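Local structure of glycosylation Associate Protein 1 (6OYC) at residues V300-S312 with L436-P448. The protein probably acts as a carbohydrate-binding component of the Gap123 complex, which is associated with glycosylation and accessory Sec secretion in Streptococcus agalactiae. Numbering follows the deposited sequence.
Sequences VSPFDTRLALGKS and LYTQIAGISSGIP
Pro-302 sets its ring crosswise against Ile-440, CG to CG1, and its carbonyl O lies 3.2 Å from Ile-440 CG2. Next along, Phe-303 meets Ile-443 at about a right angle, with CE1 3.7 Å from Ile-443 CD1; the carbonyl O of Ile-443 lies in the ring plane, at its edge. Asp-304 is the polar centre. Its backbone N donates to Ser-444 OG at 2.8 Å, while that hydroxyl donates in turn to Ile-440 O, which it reaches from above the carbonyl plane, on the face opposite Ser-444 N. With CG anti to the backbone N (chi1 178°), the carboxylate extends to Tyr-437, whose OH donates to OD2 over 2.6 Å, nearly in line with the C-O bond; ring and carboxylate planes are 55° apart. Arg-306 grips the same carboxylate side-on, NE to the syn lone pair of OD1 and NH2 to OD2 (2.7 Å), and its backbone N closes an Asx turn on OD1. Leu-307 covers the helix between Tyr-437 and Ser-444, CD1 resting 3.9 Å from Ala-441 CB, and a water bridges the carbonyls of Leu-307 and Ser-444. Further on, Leu-309 CA makes a CA-H...O contact with Ser-445 O, 3.6 Å. The linker from strand 297-299 to strand 318-323, which joins the two parallel sheets of this GT-B-clan protein, is thus fastened along helix 436-445. Glu-414 also pairs with Arg-306. Two donors on each carboxylate oxygen imply a fixed rotation for Asp-304 and would probably stabilise its negative charge.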
ATOM      1  N   VAL A 300      12.918  -7.010 -11.633  1.00 38.33           N
ATOM      2  CA  VAL A 300      12.404  -5.647 -11.709  1.00 40.05           C
ATOM      3  C   VAL A 300      12.435  -5.076 -10.298  1.00 39.26           C
ATOM      4  O   VAL A 300      11.598  -5.436  -9.463  1.00 38.84           O
ATOM      5  CB  VAL A 300      10.987  -5.587 -12.306  1.00 42.46           C
ATOM      6  CG1 VAL A 300      10.374  -4.195 -12.144  1.00 35.92           C
ATOM      7  CG2 VAL A 300      10.993  -5.998 -13.797  1.00 41.47           C
ATOM      8  N   SER A 301      13.401  -4.202 -10.022  1.00 37.25           N
ATOM      9  CA  SER A 301      13.446  -3.600  -8.696  1.00 41.18           C
ATOM     10  C   SER A 301      12.285  -2.616  -8.537  1.00 39.56           C
ATOM     11  O   SER A 301      11.927  -1.902  -9.483  1.00 40.92           O
ATOM     12  CB  SER A 301      14.784  -2.906  -8.432  1.00 43.92           C
ATOM     13  OG  SER A 301      15.319  -2.340  -9.608  1.00 55.47           O
ATOM     14  N   PRO A 302      11.663  -2.575  -7.376  1.00 38.71           N
ATOM     15  CA  PRO A 302      10.369  -1.875  -7.215  1.00 38.87           C
ATOM     16  C   PRO A 302      10.487  -0.386  -6.892  1.00 40.09           C
ATOM     17  O   PRO A 302      10.042   0.067  -5.841  1.00 46.99           O
ATOM     18  CB  PRO A 302       9.727  -2.654  -6.059  1.00 39.65           C
ATOM     19  CG  PRO A 302      10.891  -3.161  -5.243  1.00 37.13           C
ATOM     20  CD  PRO A 302      11.994  -3.443  -6.229  1.00 38.79           C
ATOM     21  N   PHE A 303      11.032   0.393  -7.832  1.00 36.83           N
ATOM     22  CA  PHE A 303      11.119   1.844  -7.678  1.00 38.40           C
ATOM     23  C   PHE A 303       9.746   2.495  -7.553  1.00 37.57           C
ATOM     24  O   PHE A 303       8.793   2.118  -8.245  1.00 45.19           O
ATOM     25  CB  PHE A 303      11.836   2.470  -8.874  1.00 40.08           C
ATOM     26  CG  PHE A 303      13.257   2.052  -9.016  1.00 43.44           C
ATOM     27  CD1 PHE A 303      14.230   2.551  -8.157  1.00 46.90           C
ATOM     28  CD2 PHE A 303      13.636   1.171 -10.031  1.00 48.76           C
ATOM     29  CE1 PHE A 303      15.561   2.162  -8.295  1.00 51.47           C
ATOM     30  CE2 PHE A 303      14.955   0.786 -10.182  1.00 48.01           C
ATOM     31  CZ  PHE A 303      15.924   1.284  -9.312  1.00 51.94           C
ATOM     32  N   ASP A 304       9.662   3.510  -6.692  1.00 35.40           N
ATOM     33  CA  ASP A 304       8.482   4.364  -6.542  1.00 37.38           C
ATOM     34  C   ASP A 304       8.899   5.785  -6.902  1.00 37.08           C
ATOM     35  O   ASP A 304       9.498   6.488  -6.085  1.00 35.28           O
ATOM     36  CB  ASP A 304       7.917   4.312  -5.124  1.00 36.53           C
ATOM     37  CG  ASP A 304       6.707   5.244  -4.930  1.00 35.33           C
ATOM     38  OD1 ASP A 304       6.229   5.858  -5.918  1.00 35.01           O
ATOM     39  OD2 ASP A 304       6.231   5.356  -3.783  1.00 34.52           O
ATOM     40  N   THR A 305       8.548   6.223  -8.109  1.00 34.71           N
ATOM     41  CA  THR A 305       9.077   7.485  -8.611  1.00 35.07           C
ATOM     42  C   THR A 305       8.326   8.712  -8.105  1.00 33.79           C
ATOM     43  O   THR A 305       8.669   9.823  -8.509  1.00 34.56           O
ATOM     44  CB  THR A 305       9.076   7.474 -10.134  1.00 40.59           C
ATOM     45  OG1 THR A 305       7.804   7.011 -10.594  1.00 39.62           O
ATOM     46  CG2 THR A 305      10.190   6.529 -10.668  1.00 39.70           C
ATOM     47  N   ARG A 306       7.324   8.558  -7.238  1.00 31.33           N
ATOM     48  CA  ARG A 306       6.789   9.724  -6.544  1.00 31.91           C
ATOM     49  C   ARG A 306       7.816  10.381  -5.622  1.00 30.18           C
ATOM     50  O   ARG A 306       7.589  11.510  -5.174  1.00 33.60           O
ATOM     51  CB  ARG A 306       5.551   9.345  -5.720  1.00 30.66           C
ATOM     52  CG  ARG A 306       4.381   8.744  -6.514  1.00 30.69           C
ATOM     53  CD  ARG A 306       3.290   8.186  -5.588  1.00 29.82           C
ATOM     54  NE  ARG A 306       3.761   7.064  -4.777  1.00 30.12           N
ATOM     55  CZ  ARG A 306       3.107   6.571  -3.726  1.00 30.08           C
ATOM     56  NH1 ARG A 306       1.947   7.102  -3.368  1.00 28.79           N
ATOM     57  NH2 ARG A 306       3.621   5.563  -3.026  1.00 25.55           N
ATOM     58  N   LEU A 307       8.905   9.693  -5.282  1.00 32.39           N
ATOM     59  CA  LEU A 307       9.912  10.273  -4.396  1.00 36.56           C
ATOM     60  C   LEU A 307      10.703  11.360  -5.127  1.00 36.90           C
ATOM     61  O   LEU A 307      11.080  11.197  -6.292  1.00 38.43           O
ATOM     62  CB  LEU A 307      10.877   9.190  -3.895  1.00 35.59           C
ATOM     63  CG  LEU A 307      10.525   8.305  -2.693  1.00 38.29           C
ATOM     64  CD1 LEU A 307      10.447   9.111  -1.382  1.00 30.97           C
ATOM     65  CD2 LEU A 307       9.229   7.520  -2.948  1.00 34.44           C
ATOM     66  N   ALA A 308      10.949  12.473  -4.442  1.00 35.03           N
ATOM     67  CA  ALA A 308      11.860  13.485  -4.964  1.00 42.17           C
ATOM     68  C   ALA A 308      13.307  13.049  -4.763  1.00 41.35           C
ATOM     69  O   ALA A 308      13.642  12.367  -3.789  1.00 38.11           O
ATOM     70  CB  ALA A 308      11.631  14.834  -4.285  1.00 39.00           C
ATOM     71  N   LEU A 309      14.165  13.434  -5.701  1.00 42.58           N
ATOM     72  CA  LEU A 309      15.579  13.085  -5.656  1.00 45.55           C
ATOM     73  C   LEU A 309      16.410  14.312  -5.313  1.00 48.00           C
ATOM     74  O   LEU A 309      16.294  15.349  -5.978  1.00 51.45           O
ATOM     75  CB  LEU A 309      16.047  12.514  -6.992  1.00 47.76           C
ATOM     76  CG  LEU A 309      15.571  11.117  -7.370  1.00 49.01           C
ATOM     77  CD1 LEU A 309      14.642  11.178  -8.565  1.00 47.15           C
ATOM     78  CD2 LEU A 309      16.773  10.242  -7.682  1.00 50.06           C
ATOM     79  N   GLY A 310      17.234  14.196  -4.272  1.00 51.82           N
ATOM     80  CA  GLY A 310      18.323  15.132  -4.040  1.00 49.04           C
ATOM     81  C   GLY A 310      17.957  16.494  -3.504  1.00 50.42           C
ATOM     82  O   GLY A 310      18.833  17.365  -3.439  1.00 53.83           O
ATOM     83  N   LYS A 311      16.706  16.720  -3.098  1.00 49.79           N
ATOM     84  CA  LYS A 311      16.341  18.044  -2.613  1.00 49.58           C
ATOM     85  C   LYS A 311      17.050  18.428  -1.319  1.00 50.99           C
ATOM     86  O   LYS A 311      17.053  19.614  -0.969  1.00 52.86           O
ATOM     87  CB  LYS A 311      14.827  18.147  -2.423  1.00 52.72           C
ATOM     88  CG  LYS A 311      14.075  18.455  -3.708  1.00 53.93           C
ATOM     89  CD  LYS A 311      12.921  19.420  -3.456  1.00 55.20           C
ATOM     90  CE  LYS A 311      11.761  19.116  -4.394  1.00 61.02           C
ATOM     91  NZ  LYS A 311      10.429  19.287  -3.743  1.00 56.04           N
ATOM     92  N   SER A 312      17.662  17.481  -0.606  1.00 46.58           N
ATOM     93  CA  SER A 312      18.388  17.853   0.607  1.00 48.95           C
ATOM     94  C   SER A 312      19.629  18.691   0.324  1.00 51.93           C
ATOM     95  O   SER A 312      20.256  19.170   1.273  1.00 45.37           O
ATOM     96  CB  SER A 312      18.795  16.610   1.406  1.00 45.68           C
ATOM     97  OG  SER A 312      19.907  15.960   0.821  1.00 47.58           O
ATOM     98  N   LEU A 436      10.268  -2.243   4.550  1.00 30.26           N
ATOM     99  CA  LEU A 436      10.407  -2.416   3.107  1.00 32.09           C
ATOM    100  C   LEU A 436      10.156  -1.112   2.365  1.00 33.66           C
ATOM    101  O   LEU A 436      10.948  -0.721   1.495  1.00 33.00           O
ATOM    102  CB  LEU A 436       9.445  -3.499   2.607  1.00 33.33           C
ATOM    103  CG  LEU A 436       9.384  -3.607   1.076  1.00 35.70           C
ATOM    104  CD1 LEU A 436      10.739  -4.079   0.569  1.00 39.84           C
ATOM    105  CD2 LEU A 436       8.256  -4.532   0.576  1.00 32.85           C
ATOM    106  N   TYR A 437       9.046  -0.429   2.677  1.00 30.66           N
ATOM    107  CA  TYR A 437       8.727   0.771   1.922  1.00 30.85           C
ATOM    108  C   TYR A 437       9.819   1.825   2.097  1.00 32.67           C
ATOM    109  O   TYR A 437      10.168   2.529   1.145  1.00 33.80           O
ATOM    110  CB  TYR A 437       7.364   1.343   2.319  1.00 23.96           C
ATOM    111  CG  TYR A 437       7.083   2.530   1.419  1.00 30.57           C
ATOM    112  CD1 TYR A 437       6.798   2.341   0.071  1.00 29.57           C
ATOM    113  CD2 TYR A 437       7.201   3.834   1.879  1.00 31.45           C
ATOM    114  CE1 TYR A 437       6.583   3.423  -0.789  1.00 31.92           C
ATOM    115  CE2 TYR A 437       6.982   4.933   1.014  1.00 30.93           C
ATOM    116  CZ  TYR A 437       6.678   4.715  -0.313  1.00 30.93           C
ATOM    117  OH  TYR A 437       6.473   5.770  -1.183  1.00 30.63           O
ATOM    118  N   THR A 438      10.381   1.931   3.303  1.00 30.57           N
ATOM    119  CA  THR A 438      11.486   2.857   3.546  1.00 32.38           C
ATOM    120  C   THR A 438      12.687   2.530   2.663  1.00 34.91           C
ATOM    121  O   THR A 438      13.337   3.438   2.131  1.00 34.22           O
ATOM    122  CB  THR A 438      11.875   2.823   5.028  1.00 30.28           C
ATOM    123  OG1 THR A 438      10.741   3.193   5.819  1.00 32.65           O
ATOM    124  CG2 THR A 438      13.018   3.789   5.326  1.00 33.36           C
ATOM    125  N   GLN A 439      12.999   1.241   2.499  1.00 35.41           N
ATOM    126  CA  GLN A 439      14.080   0.853   1.593  1.00 35.63           C
ATOM    127  C   GLN A 439      13.778   1.284   0.161  1.00 36.85           C
ATOM    128  O   GLN A 439      14.648   1.831  -0.529  1.00 34.69           O
ATOM    129  CB  GLN A 439      14.308  -0.655   1.652  1.00 35.19           C
ATOM    130  CG  GLN A 439      14.795  -1.158   2.982  1.00 37.46           C
ATOM    131  CD  GLN A 439      14.995  -2.652   2.968  1.00 42.72           C
ATOM    132  OE1 GLN A 439      14.029  -3.433   2.908  1.00 44.50           O
ATOM    133  NE2 GLN A 439      16.249  -3.068   2.996  1.00 41.59           N
ATOM    134  N   ILE A 440      12.546   1.029  -0.307  1.00 36.18           N
ATOM    135  CA  ILE A 440      12.147   1.445  -1.654  1.00 35.36           C
ATOM    136  C   ILE A 440      12.272   2.949  -1.806  1.00 36.03           C
ATOM    137  O   ILE A 440      12.757   3.447  -2.829  1.00 37.43           O
ATOM    138  CB  ILE A 440      10.712   0.981  -1.959  1.00 35.96           C
ATOM    139  CG1 ILE A 440      10.668  -0.535  -2.178  1.00 35.67           C
ATOM    140  CG2 ILE A 440      10.150   1.727  -3.164  1.00 33.23           C
ATOM    141  CD1 ILE A 440       9.300  -1.125  -1.890  1.00 32.65           C
ATOM    142  N   ALA A 441      11.815   3.699  -0.798  1.00 32.70           N
ATOM    143  CA  ALA A 441      11.931   5.150  -0.850  1.00 34.92           C
ATOM    144  C   ALA A 441      13.395   5.576  -0.931  1.00 37.94           C
ATOM    145  O   ALA A 441      13.732   6.550  -1.618  1.00 37.20           O
ATOM    146  CB  ALA A 441      11.239   5.765   0.368  1.00 32.32           C
ATOM    147  N   GLY A 442      14.281   4.843  -0.256  1.00 37.99           N
ATOM    148  CA  GLY A 442      15.708   5.101  -0.302  1.00 39.52           C
ATOM    149  C   GLY A 442      16.295   5.005  -1.699  1.00 41.90           C
ATOM    150  O   GLY A 442      16.871   5.980  -2.184  1.00 44.46           O
ATOM    151  N   ILE A 443      16.147   3.853  -2.366  1.00 39.66           N
ATOM    152  CA  ILE A 443      16.648   3.723  -3.733  1.00 40.97           C
ATOM    153  C   ILE A 443      15.891   4.613  -4.705  1.00 45.84           C
ATOM    154  O   ILE A 443      16.373   4.837  -5.820  1.00 51.64           O
ATOM    155  CB  ILE A 443      16.579   2.276  -4.269  1.00 39.31           C
ATOM    156  CG1 ILE A 443      15.127   1.851  -4.482  1.00 40.14           C
ATOM    157  CG2 ILE A 443      17.288   1.285  -3.360  1.00 40.22           C
ATOM    158  CD1 ILE A 443      14.981   0.437  -5.069  1.00 42.16           C
ATOM    159  N   SER A 444      14.697   5.090  -4.340  1.00 41.27           N
ATOM    160  CA  SER A 444      13.928   5.936  -5.240  1.00 42.74           C
ATOM    161  C   SER A 444      14.296   7.404  -5.103  1.00 42.30           C
ATOM    162  O   SER A 444      14.036   8.186  -6.023  1.00 38.70           O
ATOM    163  CB  SER A 444      12.420   5.768  -4.980  1.00 39.39           C
ATOM    164  OG  SER A 444      11.964   4.482  -5.342  1.00 39.94           O
ATOM    165  N   SER A 445      14.886   7.779  -3.970  1.00 37.70           N
ATOM    166  CA  SER A 445      15.230   9.156  -3.657  1.00 40.76           C
ATOM    167  C   SER A 445      16.725   9.424  -3.700  1.00 40.92           C
ATOM    168  O   SER A 445      17.134  10.588  -3.659  1.00 38.71           O
ATOM    169  CB  SER A 445      14.716   9.511  -2.257  1.00 37.63           C
ATOM    170  OG  SER A 445      15.388   8.691  -1.313  1.00 39.91           O
ATOM    171  N   GLY A 446      17.547   8.382  -3.787  1.00 41.71           N
ATOM    172  CA  GLY A 446      18.970   8.541  -3.655  1.00 45.53           C
ATOM    173  C   GLY A 446      19.455   8.748  -2.245  1.00 40.70           C
ATOM    174  O   GLY A 446      20.668   8.761  -2.033  1.00 46.16           O
ATOM    175  N   ILE A 447      18.558   8.934  -1.282  1.00 39.95           N
ATOM    176  CA  ILE A 447      18.983   9.098   0.110  1.00 37.87           C
ATOM    177  C   ILE A 447      19.722   7.840   0.554  1.00 40.95           C
ATOM    178  O   ILE A 447      19.205   6.715   0.366  1.00 35.75           O
ATOM    179  CB  ILE A 447      17.777   9.379   1.016  1.00 35.64           C
ATOM    180  CG1 ILE A 447      17.023  10.627   0.541  1.00 36.38           C
ATOM    181  CG2 ILE A 447      18.212   9.520   2.482  1.00 32.59           C
ATOM    182  CD1 ILE A 447      15.837  11.009   1.432  1.00 31.06           C
ATOM    183  N   PRO A 448      20.932   7.959   1.105  1.00 38.24           N
ATOM    184  CA  PRO A 448      21.684   6.762   1.506  1.00 36.78           C
ATOM    185  C   PRO A 448      21.124   6.156   2.790  1.00 35.89           C
ATOM    186  O   PRO A 448      20.595   6.857   3.661  1.00 34.37           O
ATOM    187  CB  PRO A 448      23.110   7.301   1.713  1.00 40.77           C
ATOM    188  CG  PRO A 448      22.887   8.742   2.183  1.00 39.03           C
ATOM    189  CD  PRO A 448      21.655   9.215   1.403  1.00 38.76           C
TER
HETATM  190  O   HOH W   1      11.967   8.934  -7.756  1.00 39.46           O